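Side-chain contacts in tyrocidine synthase 2 (Brevibacillus parabrevis, PDB 6TA8), which is a multidomain nonribosomal peptide synthetase, represented here by a chain built around a condensation domain: residues I35-T38 and P39-W43; G66-E69 and G70-R73; Y114-K117 and N118-N121; D213-E216 and L217-E220; T262-L265 and L266-H270. All coordinates share one frame; numbering follows the deposited sequence.

The five contacts illustrate one principle: where a chain enters or leaves a helix, neighbouring side chains and carbonyls organise the junction locally. Contacts 1 and 2 lie at helix starts, contact 3 joins a strand to the loop before the next helix, contact 4 belongs to a loop between helices, and contact 5 is a helix end. Contacts 2 and 3 serve the same five-stranded sheet, their centres about 18 Å apart. Contact 1 lies nearer the centre of the chain, about 19 Å from contact 4, centre to centre. Contact 5, against the six-stranded sheet, sits about 37 Å from contact 1 between centres, across the chain's centre. None of the five touches another.

Contact 1: I35-T38 and P39-W43; sequences IALT and PIQKW
Thr-38 and Gln-41 form a capping box at the start of helix 39-46, with Leu-37 packed beside it. The amide oxygen of Gln-41 turns back to the chain before the helix, where OE1 accepts from Thr-38 N at 2.9 Å, nearly straight at 169°. The donor lies somewhat tilted from the carbonyl plane. In return Thr-38 OG1, set between its own N and carbonyl carbon (chi1 61°), takes a weak bond from Gln-41 N at 3.5 Å. The hydroxyl also gives a weak bond to Gln-41 OE1 at 3.1 Å, which leaves that oxygen with two donors from one residue. Thr-38 O accepts from Lys-42 N at 2.8 Å, so both ends of the threonine are tied into the first turn. Leu-37 adds apolar cover: CD2 lies 4.0 Å from Gln-41 CB, and its CB rests against the Lys-42 chain. Beyond the box, Gln-41 NE2 is bonded to Leu-165 O, which fixes the amide from its other end. Gln-99 of strand 98-101 touches Leu-37 and Gln-41, Phe-201 of helix 201-212 covers Thr-38 and Gln-41, and helix 359-365 meets Pro-39 through Ile-362 and Thr-365.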
loop_
_atom_site.group_PDB
_atom_site.type_symbol
_atom_site.label_atom_id
_atom_site.label_comp_id
_atom_site.label_asym_id
_atom_site.label_seq_id
_atom_site.Cartn_x
_atom_site.Cartn_y
_atom_site.Cartn_z
ATOM N N ILE A 35 -17.708 -4.900 -12.528
ATOM C CA ILE A 35 -16.651 -5.762 -12.014
ATOM C C ILE A 35 -17.032 -6.197 -10.606
ATOM O O ILE A 35 -17.715 -5.473 -9.875
ATOM C CB ILE A 35 -15.280 -5.051 -12.019
ATOM C CG1 ILE A 35 -15.066 -4.314 -13.341
ATOM C CG2 ILE A 35 -14.154 -6.042 -11.770
ATOM C CD1 ILE A 35 -13.731 -3.612 -13.438
ATOM N N ALA A 36 -16.597 -7.397 -10.231
ATOM C CA ALA A 36 -16.831 -7.898 -8.885
ATOM C C ALA A 36 -15.830 -7.292 -7.909
ATOM O O ALA A 36 -14.701 -6.950 -8.274
ATOM C CB ALA A 36 -16.738 -9.423 -8.854
ATOM N N LEU A 37 -16.255 -7.162 -6.656
ATOM C CA LEU A 37 -15.418 -6.566 -5.623
ATOM C C LEU A 37 -14.363 -7.569 -5.170
ATOM O O LEU A 37 -14.694 -8.687 -4.760
ATOM C CB LEU A 37 -16.272 -6.111 -4.440
ATOM C CG LEU A 37 -17.175 -4.892 -4.647
ATOM C CD1 LEU A 37 -18.077 -4.687 -3.440
ATOM C CD2 LEU A 37 -16.349 -3.646 -4.917
ATOM N N THR A 38 -13.095 -7.169 -5.244
ATOM C CA THR A 38 -12.011 -7.999 -4.754
ATOM C C THR A 38 -12.018 -8.015 -3.224
ATOM O O THR A 38 -12.659 -7.170 -2.593
ATOM C CB THR A 38 -10.673 -7.486 -5.285
ATOM O OG1 THR A 38 -10.456 -6.144 -4.837
ATOM C CG2 THR A 38 -10.660 -7.517 -6.804
ATOM N N PRO A 39 -11.331 -8.984 -2.603
ATOM C CA PRO A 39 -11.333 -9.040 -1.128
ATOM C C PRO A 39 -10.873 -7.756 -0.460
ATOM O O PRO A 39 -11.475 -7.338 0.538
ATOM C CB PRO A 39 -10.381 -10.207 -0.828
ATOM C CG PRO A 39 -10.497 -11.087 -2.014
ATOM C CD PRO A 39 -10.689 -10.173 -3.193
ATOM N N ILE A 40 -9.821 -7.117 -0.975
ATOM C CA ILE A 40 -9.353 -5.876 -0.366
ATOM C C ILE A 40 -10.350 -4.751 -0.611
ATOM O O ILE A 40 -10.422 -3.793 0.170
ATOM C CB ILE A 40 -7.945 -5.523 -0.884
ATOM C CG1 ILE A 40 -7.315 -4.425 -0.025
ATOM C CG2 ILE A 40 -7.993 -5.110 -2.349
ATOM C CD1 ILE A 40 -7.245 -4.763 1.448
ATOM N N GLN A 41 -11.142 -4.848 -1.680
ATOM C CA GLN A 41 -12.204 -3.877 -1.906
ATOM C C GLN A 41 -13.392 -4.135 -0.989
ATOM O O GLN A 41 -14.002 -3.189 -0.477
ATOM C CB GLN A 41 -12.637 -3.905 -3.372
ATOM C CG GLN A 41 -11.646 -3.245 -4.317
ATOM C CD GLN A 41 -12.004 -3.455 -5.773
ATOM O OE1 GLN A 41 -12.664 -4.432 -6.127
ATOM N NE2 GLN A 41 -11.567 -2.537 -6.628
ATOM N N LYS A 42 -13.730 -5.408 -0.768
ATOM C CA LYS A 42 -14.786 -5.744 0.183
ATOM C C LYS A 42 -14.404 -5.327 1.596
ATOM O O LYS A 42 -15.252 -4.864 2.367
ATOM C CB LYS A 42 -15.080 -7.244 0.133
ATOM C CG LYS A 42 -16.212 -7.641 -0.798
ATOM C CD LYS A 42 -16.687 -9.055 -0.494
ATOM C CE LYS A 42 -17.939 -9.407 -1.279
ATOM N NZ LYS A 42 -17.653 -9.592 -2.729
ATOM N N TRP A 43 -13.128 -5.491 1.955
ATOM C CA TRP A 43 -12.669 -5.102 3.284
ATOM C C TRP A 43 -12.792 -3.600 3.504
ATOM O O TRP A 43 -13.024 -3.157 4.635
ATOM C CB TRP A 43 -11.222 -5.560 3.482
ATOM C CG TRP A 43 -10.533 -4.944 4.660
ATOM C CD1 TRP A 43 -10.528 -5.410 5.942
ATOM C CD2 TRP A 43 -9.736 -3.753 4.664
ATOM N NE1 TRP A 43 -9.782 -4.581 6.744
ATOM C CE2 TRP A 43 -9.285 -3.556 5.983
ATOM C CE3 TRP A 43 -9.364 -2.831 3.679
ATOM C CZ2 TRP A 43 -8.482 -2.476 6.345
ATOM C CZ3 TRP A 43 -8.565 -1.761 4.040
ATOM C CH2 TRP A 43 -8.133 -1.593 5.361
#

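Contact 2: G66-E69 and G70-R73; sequences GFDE and GLVR
Val-72 reaches back from the first turn of helix 69-82 to Phe-67, the apolar pair of the contact. Its CG2 branch lies 3.9 Å from Phe-67 CB, approaching the aromatic side chain at a slant, and has a polar neighbour in Asp-68 O at 3.3 Å. That branch is placed there because CG1 takes the position opposite the backbone N (chi1 174°), leaving CG2 beside the N. The side chain of Asp-68, the N-cap residue, crosses that of Leu-71 at a slant, Asp-68 CB standing 4.0 Å from Leu-71 CD1; how closely the carboxylate oxygen OD2 approaches that methyl is doubtful. Asp-68 O accepts from Val-72 N at 2.9 Å and, weakly, from Leu-71 N, so one carbonyl gathers two amides of the turn. Glu-69 O continues the pattern with Arg-73 N at 2.8 Å, and the Arg-73 chain folds over the same oxygen, CG coming to 3.2 Å.

A second shell sets these groups. Phe-67 N is bonded to Asp-156 OD2 and Asp-68 N to Tyr-183 OH, while Tyr-183 of helix 169-187 also packs on Leu-71 and Val-72. On the sheet side, Leu-158 meets both Phe-67 and Val-72.

Chemically the junction is held by backbone bonds and hydrocarbon packing more than by charge. Glu-69 OE1 and Arg-73 NH1 stay 5.8 Å apart, and any attraction is probably modest; the carboxylates of Asp-68 and Glu-69 would nevertheless suit the positive end of the helix dipole.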
loop_
_atom_site.group_PDB
_atom_site.type_symbol
_atom_site.label_atom_id
_atom_site.label_comp_id
_atom_site.label_asym_id
_atom_site.label_seq_id
_atom_site.Cartn_x
_atom_site.Cartn_y
_atom_site.Cartn_z
ATOM N N GLY A 66 9.616 23.396 -15.143
ATOM C CA GLY A 66 8.175 23.520 -15.158
ATOM C C GLY A 66 7.500 22.531 -16.093
ATOM O O GLY A 66 8.104 21.969 -17.005
ATOM N N PHE A 67 6.213 22.319 -15.842
ATOM C CA PHE A 67 5.363 21.490 -16.682
ATOM C C PHE A 67 4.543 22.361 -17.626
ATOM O O PHE A 67 4.300 23.543 -17.368
ATOM C CB PHE A 67 4.419 20.630 -15.834
ATOM C CG PHE A 67 5.114 19.594 -14.998
ATOM C CD1 PHE A 67 5.587 18.425 -15.569
ATOM C CD2 PHE A 67 5.275 19.782 -13.634
ATOM C CE1 PHE A 67 6.220 17.467 -14.799
ATOM C CE2 PHE A 67 5.906 18.827 -12.859
ATOM C CZ PHE A 67 6.379 17.669 -13.442
ATOM N N ASP A 68 4.115 21.757 -18.729
ATOM C CA ASP A 68 3.162 22.369 -19.647
ATOM C C ASP A 68 1.823 21.674 -19.457
ATOM O O ASP A 68 1.717 20.460 -19.666
ATOM C CB ASP A 68 3.635 22.262 -21.097
ATOM C CG ASP A 68 2.783 23.083 -22.047
ATOM O OD1 ASP A 68 2.852 24.330 -21.984
ATOM O OD2 ASP A 68 2.043 22.484 -22.854
ATOM N N GLU A 69 0.807 22.441 -19.052
ATOM C CA GLU A 69 -0.476 21.839 -18.706
ATOM C C GLU A 69 -1.108 21.147 -19.908
ATOM O O GLU A 69 -1.761 20.109 -19.760
ATOM C CB GLU A 69 -1.419 22.899 -18.131
ATOM C CG GLU A 69 -1.693 24.077 -19.052
ATOM C CD GLU A 69 -2.830 24.949 -18.558
ATOM O OE1 GLU A 69 -3.493 24.561 -17.573
ATOM O OE2 GLU A 69 -3.063 26.024 -19.152
ATOM N N GLY A 70 -0.916 21.703 -21.107
ATOM C CA GLY A 70 -1.437 21.059 -22.302
ATOM C C GLY A 70 -0.830 19.693 -22.548
ATOM O O GLY A 70 -1.476 18.817 -23.129
ATOM N N LEU A 71 0.411 19.492 -22.106
ATOM C CA LEU A 71 1.076 18.198 -22.192
ATOM C C LEU A 71 0.725 17.282 -21.028
ATOM O O LEU A 71 0.622 16.064 -21.217
ATOM C CB LEU A 71 2.591 18.391 -22.243
ATOM C CG LEU A 71 3.226 18.578 -23.618
ATOM C CD1 LEU A 71 2.823 19.905 -24.241
ATOM C CD2 LEU A 71 4.726 18.489 -23.488
ATOM N N VAL A 72 0.550 17.841 -19.828
ATOM C CA VAL A 72 0.120 17.041 -18.685
ATOM C C VAL A 72 -1.277 16.486 -18.926
ATOM O O VAL A 72 -1.560 15.319 -18.628
ATOM C CB VAL A 72 0.183 17.879 -17.393
ATOM C CG1 VAL A 72 -0.393 17.108 -16.213
ATOM C CG2 VAL A 72 1.613 18.309 -17.108
ATOM N N ARG A 73 -2.171 17.310 -19.477
ATOM C CA ARG A 73 -3.513 16.836 -19.795
ATOM C C ARG A 73 -3.478 15.776 -20.887
ATOM O O ARG A 73 -4.165 14.752 -20.789
ATOM C CB ARG A 73 -4.403 18.008 -20.212
ATOM C CG ARG A 73 -4.657 19.019 -19.107
ATOM C CD ARG A 73 -5.424 20.224 -19.628
ATOM N NE ARG A 73 -6.799 19.882 -19.978
ATOM C CZ ARG A 73 -7.835 20.034 -19.162
ATOM N NH1 ARG A 73 -7.654 20.524 -17.942
ATOM N NH2 ARG A 73 -9.054 19.696 -19.561
#

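Contact 3: Y114-K117 and N118-N121; sequences YDLK and NHAN
Leu-116 and His-119 each carry CG on the side away from the carbonyl carbon (chi1 -53° and -74°), and these two settings, with the turn between them, place the leucine branch beside the imidazole. CD2 of Leu-116 sits almost exactly over the ring centre of His-119, 3.4 Å from the centroid and only 5° off the normal, a CH-pi contact. The ring is spread across the leucine, with ND1 3.4 Å from Leu-116 CA. Buried in this way, ND1 finds no polar partner in the model. The backbone closes the bend with a weak bond from His-119 N to Leu-116 O at 3.5 Å. On the outer surface, Lys-117 NZ and Asp-115 OD1 make a salt bridge, whose modelled length is too short to be trusted. Inward, Leu-116 also packs on Ile-126 of helix 122-134 and Phe-150 of strand 145-152. The backbone angles of Lys-117 and Asn-118 match a type I beta turn over 116-119, and Asn-121 then N-caps the helix through Ala-124 N. Strand 110-115, helix 122-134 and the neighbouring parallel strand 145-152 form a beta-alpha-beta crossover, whose first connection this turn begins.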
loop_
_atom_site.group_PDB
_atom_site.type_symbol
_atom_site.label_atom_id
_atom_site.label_comp_id
_atom_site.label_asym_id
_atom_site.label_seq_id
_atom_site.Cartn_x
_atom_site.Cartn_y
_atom_site.Cartn_z
ATOM N N TYR A 114 -2.937 26.234 -10.782
ATOM C CA TYR A 114 -2.706 27.364 -9.893
ATOM C C TYR A 114 -1.430 28.081 -10.307
ATOM O O TYR A 114 -0.410 27.436 -10.571
ATOM C CB TYR A 114 -2.611 26.911 -8.433
ATOM C CG TYR A 114 -3.868 26.248 -7.922
ATOM C CD1 TYR A 114 -4.916 27.003 -7.411
ATOM C CD2 TYR A 114 -4.010 24.867 -7.954
ATOM C CE1 TYR A 114 -6.069 26.401 -6.945
ATOM C CE2 TYR A 114 -5.158 24.256 -7.488
ATOM C CZ TYR A 114 -6.184 25.026 -6.986
ATOM O OH TYR A 114 -7.328 24.419 -6.524
ATOM N N ASP A 115 -1.492 29.407 -10.360
ATOM C CA ASP A 115 -0.363 30.252 -10.743
ATOM C C ASP A 115 0.107 30.990 -9.491
ATOM O O ASP A 115 -0.321 32.112 -9.212
ATOM C CB ASP A 115 -0.762 31.221 -11.857
ATOM C CG ASP A 115 0.379 32.128 -12.282
ATOM O OD1 ASP A 115 1.551 31.770 -12.044
ATOM O OD2 ASP A 115 0.101 33.202 -12.859
ATOM N N LEU A 116 1.000 30.350 -8.734
ATOM C CA LEU A 116 1.534 30.909 -7.499
ATOM C C LEU A 116 2.944 31.463 -7.678
ATOM O O LEU A 116 3.743 31.448 -6.735
ATOM C CB LEU A 116 1.517 29.854 -6.392
ATOM C CG LEU A 116 0.182 29.154 -6.125
ATOM C CD1 LEU A 116 0.399 27.884 -5.319
ATOM C CD2 LEU A 116 -0.784 30.084 -5.410
ATOM N N LYS A 117 3.267 31.959 -8.876
ATOM C CA LYS A 117 4.610 32.463 -9.139
ATOM C C LYS A 117 4.897 33.772 -8.416
ATOM O O LYS A 117 6.069 34.132 -8.260
ATOM C CB LYS A 117 4.818 32.646 -10.644
ATOM C CG LYS A 117 4.665 31.369 -11.452
ATOM C CD LYS A 117 4.951 31.611 -12.924
ATOM C CE LYS A 117 4.257 30.584 -13.804
ATOM N NZ LYS A 117 2.799 30.859 -13.939
ATOM N N ASN A 118 3.865 34.491 -7.974
ATOM C CA ASN A 118 4.036 35.763 -7.288
ATOM C C ASN A 118 3.632 35.713 -5.822
ATOM O O ASN A 118 3.765 36.723 -5.121
ATOM C CB ASN A 118 3.233 36.861 -7.998
ATOM C CG ASN A 118 3.875 37.310 -9.295
ATOM O OD1 ASN A 118 5.045 37.029 -9.554
ATOM N ND2 ASN A 118 3.111 38.020 -10.117
ATOM N N HIS A 119 3.146 34.573 -5.338
ATOM C CA HIS A 119 2.629 34.492 -3.982
ATOM C C HIS A 119 3.769 34.510 -2.963
ATOM O O HIS A 119 4.944 34.326 -3.291
ATOM C CB HIS A 119 1.778 33.234 -3.811
ATOM C CG HIS A 119 0.434 33.324 -4.464
ATOM N ND1 HIS A 119 0.277 33.528 -5.818
ATOM C CD2 HIS A 119 -0.815 33.245 -3.948
ATOM C CE1 HIS A 119 -1.012 33.567 -6.108
ATOM N NE2 HIS A 119 -1.695 33.397 -4.991
ATOM N N ALA A 120 3.398 34.740 -1.703
ATOM C CA ALA A 120 4.364 34.817 -0.615
ATOM C C ALA A 120 4.804 33.427 -0.173
ATOM O O ALA A 120 5.871 32.950 -0.572
ATOM C CB ALA A 120 3.775 35.589 0.568
ATOM N N ASN A 121 3.990 32.772 0.651
ATOM C CA ASN A 121 4.296 31.436 1.147
ATOM C C ASN A 121 3.789 30.404 0.148
ATOM O O ASN A 121 2.581 30.307 -0.095
ATOM C CB ASN A 121 3.669 31.210 2.522
ATOM C CG ASN A 121 4.172 29.944 3.197
ATOM O OD1 ASN A 121 4.116 28.854 2.626
ATOM N ND2 ASN A 121 4.664 30.084 4.422
#

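Contact 4: D213-E216 and L217-E220; sequences DSDE and LLRE
Glu-216 and Arg-219 cross obliquely, their carboxylate and guanidinium planes only 14° apart, yet the two charged ends do not meet. Arg-219 instead lays its flat end along the hydrocarbon part of the glutamate: NH2 approaches Glu-216 CB and CG, each at 3.4 Å. A bend at chi3 (-107°) turns the guanidinium back along this chain. Glu-216 O lies above one face of the guanidinium, offset toward its rim. The same carbonyl accepts from Arg-219 N at 3.3 Å, but the donor stands well out of the carbonyl plane, and a weaker bond from that N goes to Asp-215 O.

Asp-215 and Leu-218 are arranged differently, lying alongside each other and pointing the same way. OD2 of the aspartate comes 3.6 Å from Leu-218 CD1, and that methyl also lies 3.7 Å from Ser-214 O. The serine hydroxyl looks back into the chain, where OG is bonded to Tyr-211 O of helix 201-212. Leu-217 packs on Ile-362 and Leu-363 of helix 359-365.

The carboxylate of Glu-216 has its polar partners outside the loop: OE2 in a salt bridge with Lys-355 and OE1 bonded to Gln-311 NE2. Its OE1 is 4.7 Å from Arg-219 NH2, so the arginine probably adds some general electrostatic attraction, while its direct contact is made with the glutamate's methylenes.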
loop_
_atom_site.group_PDB
_atom_site.type_symbol
_atom_site.label_atom_id
_atom_site.label_comp_id
_atom_site.label_asym_id
_atom_site.label_seq_id
_atom_site.Cartn_x
_atom_site.Cartn_y
_atom_site.Cartn_z
ATOM N N ASP A 213 -13.202 -20.615 -5.854
ATOM C CA ASP A 213 -13.928 -21.874 -5.767
ATOM C C ASP A 213 -13.132 -23.047 -6.322
ATOM O O ASP A 213 -13.669 -24.154 -6.424
ATOM C CB ASP A 213 -15.270 -21.758 -6.489
ATOM C CG ASP A 213 -16.245 -20.857 -5.757
ATOM O OD1 ASP A 213 -16.302 -20.933 -4.511
ATOM O OD2 ASP A 213 -16.951 -20.072 -6.424
ATOM N N SER A 214 -11.870 -22.831 -6.684
ATOM C CA SER A 214 -11.025 -23.925 -7.129
ATOM C C SER A 214 -10.638 -24.805 -5.943
ATOM O O SER A 214 -10.917 -24.495 -4.781
ATOM C CB SER A 214 -9.776 -23.389 -7.827
ATOM O OG SER A 214 -8.906 -22.757 -6.905
ATOM N N ASP A 215 -9.986 -25.925 -6.249
ATOM C CA ASP A 215 -9.574 -26.876 -5.228
ATOM C C ASP A 215 -8.113 -26.730 -4.826
ATOM O O ASP A 215 -7.707 -27.309 -3.813
ATOM C CB ASP A 215 -9.843 -28.309 -5.703
ATOM C CG ASP A 215 -11.270 -28.503 -6.177
ATOM O OD1 ASP A 215 -11.539 -29.501 -6.876
ATOM O OD2 ASP A 215 -12.124 -27.650 -5.850
ATOM N N GLU A 216 -7.316 -25.981 -5.591
ATOM C CA GLU A 216 -5.966 -25.654 -5.143
ATOM C C GLU A 216 -6.008 -24.786 -3.892
ATOM O O GLU A 216 -5.197 -24.960 -2.974
ATOM C CB GLU A 216 -5.194 -24.954 -6.260
ATOM C CG GLU A 216 -3.861 -24.367 -5.823
ATOM C CD GLU A 216 -3.235 -23.479 -6.881
ATOM O OE1 GLU A 216 -3.825 -23.345 -7.974
ATOM O OE2 GLU A 216 -2.152 -22.914 -6.619
ATOM N N LEU A 217 -6.957 -23.848 -3.836
ATOM C CA LEU A 217 -7.109 -23.009 -2.653
ATOM C C LEU A 217 -7.621 -23.808 -1.461
ATOM O O LEU A 217 -7.261 -23.509 -0.317
ATOM C CB LEU A 217 -8.051 -21.843 -2.961
ATOM C CG LEU A 217 -8.360 -20.864 -1.828
ATOM C CD1 LEU A 217 -7.078 -20.262 -1.279
ATOM C CD2 LEU A 217 -9.305 -19.775 -2.308
ATOM N N LEU A 218 -8.448 -24.826 -1.707
ATOM C CA LEU A 218 -8.962 -25.655 -0.622
ATOM C C LEU A 218 -7.860 -26.433 0.084
ATOM O O LEU A 218 -8.058 -26.872 1.222
ATOM C CB LEU A 218 -10.021 -26.618 -1.161
ATOM C CG LEU A 218 -11.430 -26.045 -1.298
ATOM C CD1 LEU A 218 -12.247 -26.843 -2.301
ATOM C CD2 LEU A 218 -12.112 -26.031 0.055
ATOM N N ARG A 219 -6.709 -26.615 -0.564
ATOM C CA ARG A 219 -5.579 -27.298 0.052
ATOM C C ARG A 219 -4.856 -26.436 1.079
ATOM O O ARG A 219 -3.958 -26.939 1.762
ATOM C CB ARG A 219 -4.595 -27.754 -1.027
ATOM C CG ARG A 219 -5.210 -28.681 -2.066
ATOM C CD ARG A 219 -4.151 -29.298 -2.964
ATOM N NE ARG A 219 -4.168 -28.731 -4.309
ATOM C CZ ARG A 219 -3.119 -28.163 -4.895
ATOM N NH1 ARG A 219 -1.960 -28.083 -4.252
ATOM N NH2 ARG A 219 -3.224 -27.676 -6.124
ATOM N N GLU A 220 -5.224 -25.160 1.203
ATOM C CA GLU A 220 -4.620 -24.257 2.173
ATOM C C GLU A 220 -5.354 -24.233 3.507
ATOM O O GLU A 220 -4.799 -23.724 4.486
ATOM C CB GLU A 220 -4.579 -22.829 1.618
ATOM C CG GLU A 220 -3.616 -22.607 0.469
ATOM C CD GLU A 220 -3.564 -21.150 0.045
ATOM O OE1 GLU A 220 -3.657 -20.874 -1.170
ATOM O OE2 GLU A 220 -3.440 -20.280 0.932
#

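Contact 5: T262-L265 and L266-H270; sequences TENL and LRHVH
His-270 offers one face of its imidazole to Leu-265 O, which stands 3.3 Å above the plane and offset toward the rim. His-268 uses its edge instead: Glu-263 O lies in the ring plane and takes a weak bond from ND1 at 3.5 Å. The amide of Asn-264 comes to this second ring at a slant, the two planes 57° apart, with OD1 3.9 Å from His-268 ND1.

Glu-263 O is a meeting point, for besides that imidazole it accepts from Arg-267 N at 2.7 Å and weakly from Leu-266 N. The Glu-263 side chain, bent at chi2 (-69°), runs beside Arg-267 in the same direction, so that OE1 touches Arg-267 CG at 3.4 Å while the charged groups remain apart. Asn-264 O receives His-268 N at 3.1 Å, from above the carbonyl plane, and Val-269 CG1 closes over the same oxygen. On another flank, Thr-262 CG2 and Leu-266 CD1 lie side by side, 4.0 Å apart; the threonine hydroxyl is bonded to Thr-258 O and Leu-432 N.

Leu-266 reaches Ile-427 of the six-stranded sheet, and Val-269 packs on Ile-463 of helix 445-466 and Leu-280 of helix 277-293. The whole is a helix C-terminus: His-268 is the first residue to leave helical angles, though its N still bonds to Asn-264 O, and the side chains of Val-269 and His-270 then lie over the carbonyls of Asn-264 and Leu-265 as the chain turns toward helix 270-273.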
loop_
_atom_site.group_PDB
_atom_site.type_symbol
_atom_site.label_atom_id
_atom_site.label_comp_id
_atom_site.label_asym_id
_atom_site.label_seq_id
_atom_site.Cartn_x
_atom_site.Cartn_y
_atom_site.Cartn_z
ATOM N N THR A 262 22.354 1.112 4.677
ATOM C CA THR A 262 21.312 0.562 3.817
ATOM C C THR A 262 21.891 -0.337 2.732
ATOM O O THR A 262 21.360 -1.424 2.478
ATOM C CB THR A 262 20.497 1.693 3.188
ATOM O OG1 THR A 262 20.103 2.624 4.202
ATOM C CG2 THR A 262 19.255 1.138 2.511
ATOM N N GLU A 263 22.972 0.097 2.079
ATOM C CA GLU A 263 23.578 -0.723 1.034
ATOM C C GLU A 263 24.180 -2.001 1.601
ATOM O O GLU A 263 24.203 -3.030 0.916
ATOM C CB GLU A 263 24.637 0.079 0.276
ATOM C CG GLU A 263 24.120 0.737 -0.993
ATOM C CD GLU A 263 23.791 -0.270 -2.080
ATOM O OE1 GLU A 263 24.572 -1.227 -2.261
ATOM O OE2 GLU A 263 22.750 -0.105 -2.751
ATOM N N ASN A 264 24.678 -1.955 2.840
ATOM C CA ASN A 264 25.077 -3.186 3.515
ATOM C C ASN A 264 23.887 -4.122 3.675
ATOM O O ASN A 264 24.012 -5.340 3.492
ATOM C CB ASN A 264 25.694 -2.865 4.876
ATOM C CG ASN A 264 27.105 -2.320 4.767
ATOM O OD1 ASN A 264 27.537 -1.892 3.695
ATOM N ND2 ASN A 264 27.831 -2.333 5.879
ATOM N N LEU A 265 22.719 -3.568 4.007
ATOM C CA LEU A 265 21.503 -4.363 4.117
ATOM C C LEU A 265 21.013 -4.854 2.761
ATOM O O LEU A 265 20.282 -5.849 2.703
ATOM C CB LEU A 265 20.411 -3.544 4.812
ATOM C CG LEU A 265 19.164 -4.257 5.337
ATOM C CD1 LEU A 265 18.720 -3.646 6.655
ATOM C CD2 LEU A 265 18.038 -4.186 4.323
ATOM N N LEU A 266 21.406 -4.192 1.675
ATOM C CA LEU A 266 20.937 -4.538 0.339
ATOM C C LEU A 266 21.903 -5.421 -0.437
ATOM O O LEU A 266 21.463 -6.176 -1.311
ATOM C CB LEU A 266 20.672 -3.266 -0.476
ATOM C CG LEU A 266 19.477 -2.400 -0.078
ATOM C CD1 LEU A 266 19.541 -1.050 -0.779
ATOM C CD2 LEU A 266 18.177 -3.112 -0.403
ATOM N N ARG A 267 23.202 -5.353 -0.142
ATOM C CA ARG A 267 24.210 -5.997 -0.972
ATOM C C ARG A 267 25.113 -6.978 -0.239
ATOM O O ARG A 267 25.690 -7.853 -0.894
ATOM C CB ARG A 267 25.098 -4.938 -1.647
ATOM C CG ARG A 267 24.651 -4.537 -3.043
ATOM C CD ARG A 267 25.636 -5.016 -4.100
ATOM N NE ARG A 267 25.954 -6.434 -3.958
ATOM C CZ ARG A 267 25.125 -7.426 -4.271
ATOM N NH1 ARG A 267 25.507 -8.685 -4.105
ATOM N NH2 ARG A 267 23.920 -7.163 -4.757
ATOM N N HIS A 268 25.256 -6.871 1.083
ATOM C CA HIS A 268 26.288 -7.610 1.796
ATOM C C HIS A 268 25.772 -8.524 2.901
ATOM O O HIS A 268 26.580 -9.225 3.521
ATOM C CB HIS A 268 27.312 -6.634 2.397
ATOM C CG HIS A 268 27.940 -5.720 1.391
ATOM N ND1 HIS A 268 27.299 -4.603 0.897
ATOM C CD2 HIS A 268 29.151 -5.755 0.788
ATOM C CE1 HIS A 268 28.088 -3.991 0.033
ATOM N NE2 HIS A 268 29.218 -4.669 -0.052
ATOM N N VAL A 269 24.470 -8.547 3.172
ATOM C CA VAL A 269 23.926 -9.359 4.256
ATOM C C VAL A 269 22.918 -10.395 3.785
ATOM O O VAL A 269 22.534 -11.265 4.582
ATOM C CB VAL A 269 23.290 -8.484 5.357
ATOM C CG1 VAL A 269 24.280 -7.447 5.863
ATOM C CG2 VAL A 269 22.019 -7.829 4.844
ATOM N N HIS A 270 22.474 -10.343 2.528
ATOM C CA HIS A 270 21.402 -11.229 2.088
ATOM C C HIS A 270 21.885 -12.670 1.967
ATOM O O HIS A 270 21.334 -13.577 2.600
ATOM C CB HIS A 270 20.828 -10.735 0.759
ATOM C CG HIS A 270 19.771 -9.687 0.911
ATOM N ND1 HIS A 270 19.219 -9.360 2.131
ATOM C CD2 HIS A 270 19.164 -8.892 -0.002
ATOM C CE1 HIS A 270 18.318 -8.409 1.963
ATOM N NE2 HIS A 270 18.266 -8.107 0.678
#